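Local coordinates for protein post-proline cleaving enzyme (Rickettsia typhi, PDB 4HVT) that probably cleaves peptides on the carboxyl side of proline as a serine-type oligopeptidase of the prolyl oligopeptidase family, at residues 116-121 / 127-132; 148-151 / 156-159. All blocks are in the same frame, centred on the assembly; numbering follows the deposited sequence.

Contact 1. Residues 116-121 / 127-132; sequences IDFDKL and KKVAYR
The ring of Phe118, in the first turn of helix 118-125, lies against the start of strand 129-136, and nearly all of this contact is apolar. Its main element is a CH-pi interaction: Tyr131 CB sits over the centre of one face of the Phe118 ring, 3.8 Å from the centroid and only 13° off the ring normal. The opposite face is taken by Ile116 CG2, so the ring is held between a residue of its own segment and one of the neighbouring strand. The two aromatic rings meet obliquely, with planes at 58° and Phe118 CZ 3.6 Å from Tyr131 CD1. The backbone places Tyr131 CB over the ring, and with CG anti to the backbone N (chi1 169°) CD1 also reaches the Phe118 rim while the hydroxyl end leads away. A looser apolar touch joins Phe118 CD2 to Val129 CG1 at 4.3 Å.

Polar interactions lie within the 116-121 segment. Asp117 is the N-cap of the helix: its OD1 accepts from Lys120 N at 3.0 Å, from above the carboxylate plane, and weakly from Asp119 N. No hydrogen bond crosses the contact, and Val129 O, 3.7 Å from Phe118 CD2, is buried without a polar partner.

In the beta-propeller domain, the contact lies where the chain passes from one antiparallel sheet to the next through helix 118-125. Tyr131 stacks on Phe86 of strand 82-87, Phe118 and Val129 both touch Met148 of strand 143-150, and Ile116 pairs through its backbone with Trp97 of strand 96-101.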
# COMPACT_ATOMS: atom_id res chain seq x y z
N ILE A 116 -15.23 13.26 13.63
CA ILE A 116 -14.40 12.67 14.66
C ILE A 116 -13.04 13.32 14.65
O ILE A 116 -12.37 13.34 13.62
CB ILE A 116 -14.21 11.14 14.56
CG1 ILE A 116 -15.57 10.42 14.57
CG2 ILE A 116 -13.39 10.70 15.75
CD1 ILE A 116 -15.53 8.95 14.21
N ASP A 117 -12.64 13.82 15.83
CA ASP A 117 -11.30 14.37 16.07
C ASP A 117 -10.47 13.29 16.80
O ASP A 117 -10.65 13.04 18.02
CB ASP A 117 -11.41 15.66 16.89
CG ASP A 117 -10.07 16.33 17.18
OD1 ASP A 117 -9.03 15.66 17.21
OD2 ASP A 117 -10.03 17.59 17.40
N PHE A 118 -9.51 12.72 16.07
CA PHE A 118 -8.71 11.62 16.61
C PHE A 118 -7.65 12.10 17.58
O PHE A 118 -7.18 11.35 18.41
CB PHE A 118 -8.09 10.73 15.50
CG PHE A 118 -9.10 9.87 14.85
CD1 PHE A 118 -9.93 10.39 13.84
CD2 PHE A 118 -9.34 8.59 15.30
CE1 PHE A 118 -10.95 9.60 13.30
CE2 PHE A 118 -10.37 7.81 14.73
CZ PHE A 118 -11.17 8.33 13.75
N ASP A 119 -7.29 13.38 17.50
CA ASP A 119 -6.38 13.96 18.50
C ASP A 119 -7.07 14.03 19.87
O ASP A 119 -6.46 13.71 20.88
CB ASP A 119 -5.92 15.32 18.03
CG ASP A 119 -5.14 15.22 16.75
OD1 ASP A 119 -3.92 14.99 16.81
OD2 ASP A 119 -5.76 15.39 15.68
N LYS A 120 -8.33 14.45 19.88
CA LYS A 120 -9.12 14.46 21.11
C LYS A 120 -9.32 13.06 21.68
O LYS A 120 -9.21 12.85 22.90
CB LYS A 120 -10.49 15.07 20.87
CG LYS A 120 -10.54 16.56 21.01
CD LYS A 120 -11.95 17.08 20.75
CE LYS A 120 -11.93 18.59 20.61
NZ LYS A 120 -12.95 19.06 19.63
N LEU A 121 -9.61 12.11 20.80
CA LEU A 121 -9.77 10.73 21.21
C LEU A 121 -8.51 10.20 21.86
O LEU A 121 -8.57 9.48 22.86
CB LEU A 121 -10.11 9.85 20.01
CG LEU A 121 -11.56 9.63 19.65
CD1 LEU A 121 -11.59 8.57 18.54
CD2 LEU A 121 -12.40 9.21 20.88
N LYS A 127 -3.22 7.31 24.47
CA LYS A 127 -2.40 6.61 23.47
C LYS A 127 -2.81 7.14 22.10
O LYS A 127 -3.94 7.61 21.96
CB LYS A 127 -2.62 5.09 23.55
N LYS A 128 -1.90 7.09 21.12
CA LYS A 128 -2.20 7.53 19.76
C LYS A 128 -3.30 6.57 19.26
O LYS A 128 -3.07 5.37 19.26
CB LYS A 128 -0.98 7.38 18.82
CG LYS A 128 0.18 8.39 18.86
CD LYS A 128 0.78 8.47 17.43
CE LYS A 128 2.29 8.72 17.29
NZ LYS A 128 2.91 9.55 18.36
N VAL A 129 -4.46 7.09 18.87
CA VAL A 129 -5.53 6.29 18.23
C VAL A 129 -5.58 6.75 16.78
O VAL A 129 -5.88 7.89 16.52
CB VAL A 129 -6.91 6.54 18.89
CG1 VAL A 129 -7.99 5.76 18.17
CG2 VAL A 129 -6.90 6.12 20.35
N ALA A 130 -5.20 5.87 15.86
CA ALA A 130 -5.14 6.14 14.44
C ALA A 130 -6.42 5.73 13.73
O ALA A 130 -6.96 4.66 13.98
CB ALA A 130 -3.95 5.39 13.83
N TYR A 131 -6.92 6.60 12.85
CA TYR A 131 -8.04 6.29 11.96
C TYR A 131 -7.62 5.33 10.89
O TYR A 131 -6.60 5.53 10.20
CB TYR A 131 -8.47 7.58 11.28
CG TYR A 131 -9.45 7.47 10.14
CD1 TYR A 131 -10.77 7.19 10.37
CD2 TYR A 131 -9.03 7.65 8.82
CE1 TYR A 131 -11.68 7.10 9.32
CE2 TYR A 131 -9.93 7.60 7.78
CZ TYR A 131 -11.24 7.33 8.03
OH TYR A 131 -12.12 7.27 6.98
N ARG A 132 -8.40 4.26 10.72
CA ARG A 132 -8.09 3.22 9.76
C ARG A 132 -9.27 2.88 8.81
O ARG A 132 -9.24 1.85 8.16
CB ARG A 132 -7.58 1.92 10.45
CG ARG A 132 -6.46 2.07 11.47
CD ARG A 132 -5.11 2.52 10.88
NE ARG A 132 -4.61 1.59 9.91
CZ ARG A 132 -3.69 0.66 10.17
NH1 ARG A 132 -3.20 0.53 11.38
NH2 ARG A 132 -3.26 -0.13 9.19

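Contact 2. Residues 148-151 / 156-159; sequences MSFG and MFFR
Met148 and Phe157 face each other in the beta hairpin of strands 143-150 and 155-162, part of one antiparallel sheet of the beta-propeller domain. They form a hydrogen-bonded antiparallel pair. Phe157 N donates to Met148 O at 2.9 Å in a nearly straight bond, whereas Met148 N reaches Phe157 O at 3.1 Å from above the carbonyl plane, 41° out of it.

Packing is densest on the sheet face that carries these two side chains. Phe157 CG lies between the backbone N and the carbonyl carbon (chi1 55°), which folds the ring back over the partner strand. Met148 CB then stands over one ring face, offset toward the rim, while Met148 SD approaches obliquely in a Met-aromatic contact, 5.3 Å from the centroid. The methionine chain bends at chi3, and its methyl CE packs closely on the aliphatic part of Arg159, 3.2 Å from Arg159 CG. From the side of residue 150 comes a second aromatic ring: Phe157 CE1 lies over a face of Phe150, 3.7 Å from Phe150 CE2, with the planes inclined at 37°. This oblique pair leaves Phe157 between the methionine and the phenylalanine of the neighbouring strand.

Phe150 and Arg159 are partly exposed, and less of each is buried by the opposite segment than of Met148 and Phe157. Phe150 also leans on Leu182 and Glu184, and Arg159 makes a cation-pi contact with Phe168. Across the sheet from the aromatic pair, the Ser149 side chain touches the other strand through CB, 4.2 Å from Met156 CB; its hydroxyl reaches forward along its own segment, where Ser149 OG donates to Gly151 O at 2.8 Å.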
# COMPACT_ATOMS: atom_id res chain seq x y z
N MET A 148 -9.90 1.50 13.78
CA MET A 148 -8.87 2.21 14.53
C MET A 148 -7.76 1.27 14.95
O MET A 148 -7.96 0.05 15.10
CB MET A 148 -9.46 2.86 15.79
CG MET A 148 -10.45 3.95 15.51
SD MET A 148 -11.21 4.53 17.05
CE MET A 148 -12.34 3.31 17.42
N SER A 149 -6.57 1.82 15.14
CA SER A 149 -5.46 1.06 15.71
C SER A 149 -4.74 1.93 16.73
O SER A 149 -4.83 3.17 16.71
CB SER A 149 -4.50 0.64 14.61
OG SER A 149 -3.94 1.78 13.94
N PHE A 150 -3.99 1.30 17.62
CA PHE A 150 -3.08 2.06 18.47
C PHE A 150 -1.78 2.24 17.69
O PHE A 150 -1.10 1.27 17.33
CB PHE A 150 -2.87 1.36 19.82
CG PHE A 150 -4.12 1.26 20.63
CD1 PHE A 150 -4.84 2.40 20.96
CD2 PHE A 150 -4.60 0.02 21.06
CE1 PHE A 150 -6.02 2.33 21.70
CE2 PHE A 150 -5.77 -0.06 21.82
CZ PHE A 150 -6.48 1.09 22.13
N GLY A 151 -1.46 3.50 17.40
CA GLY A 151 -0.31 3.79 16.52
C GLY A 151 -0.38 3.06 15.21
O GLY A 151 -1.49 2.84 14.65
N MET A 156 -5.84 -4.14 14.97
CA MET A 156 -6.83 -3.07 14.98
C MET A 156 -8.16 -3.53 15.59
O MET A 156 -8.35 -4.73 15.88
CB MET A 156 -7.02 -2.51 13.59
CG MET A 156 -7.39 -3.52 12.52
SD MET A 156 -7.54 -2.72 10.86
CE MET A 156 -6.01 -2.02 10.58
N PHE A 157 -9.03 -2.56 15.83
CA PHE A 157 -10.34 -2.77 16.45
C PHE A 157 -11.29 -1.78 15.76
O PHE A 157 -10.96 -1.24 14.71
CB PHE A 157 -10.29 -2.57 17.97
CG PHE A 157 -9.74 -1.27 18.39
CD1 PHE A 157 -8.38 -1.03 18.38
CD2 PHE A 157 -10.60 -0.24 18.78
CE1 PHE A 157 -7.88 0.19 18.75
CE2 PHE A 157 -10.08 0.98 19.18
CZ PHE A 157 -8.73 1.18 19.15
N PHE A 158 -12.49 -1.63 16.29
CA PHE A 158 -13.44 -0.69 15.69
C PHE A 158 -14.40 -0.27 16.76
O PHE A 158 -14.49 -0.91 17.80
CB PHE A 158 -14.22 -1.31 14.54
CG PHE A 158 -14.83 -2.65 14.90
CD1 PHE A 158 -16.11 -2.71 15.42
CD2 PHE A 158 -14.15 -3.79 14.63
CE1 PHE A 158 -16.66 -3.94 15.77
CE2 PHE A 158 -14.68 -5.02 14.97
CZ PHE A 158 -15.96 -5.09 15.52
N ARG A 159 -15.14 0.81 16.51
CA ARG A 159 -16.20 1.23 17.38
C ARG A 159 -17.35 1.74 16.53
O ARG A 159 -17.13 2.47 15.54
CB ARG A 159 -15.76 2.38 18.28
CG ARG A 159 -14.68 2.04 19.25
CD ARG A 159 -14.34 3.28 20.05
NE ARG A 159 -15.43 3.71 20.91
CZ ARG A 159 -15.37 4.78 21.70
NH1 ARG A 159 -14.29 5.56 21.70
NH2 ARG A 159 -16.39 5.10 22.47

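How the contacts relate
The two contacts follow one another along the chain, contact 1 closing before contact 2 opens, and their centres are about 9 Å apart. Both reach the same antiparallel sheet: strand 129-136 of contact 1 pairs with strand 143-150 of contact 2, which in turn pairs with strand 155-162. Ala130 N probably bonds to Ser149 O at 2.9 Å, and Arg132 NH1 probably reaches Ser149 OG, while the guanidinium carbon of Arg132 packs on Met156 CE. Contact 1 thus ties the helix leading out of the preceding sheet to this one, and contact 2 holds its next two strands together, all within the propeller domain of the peptidase.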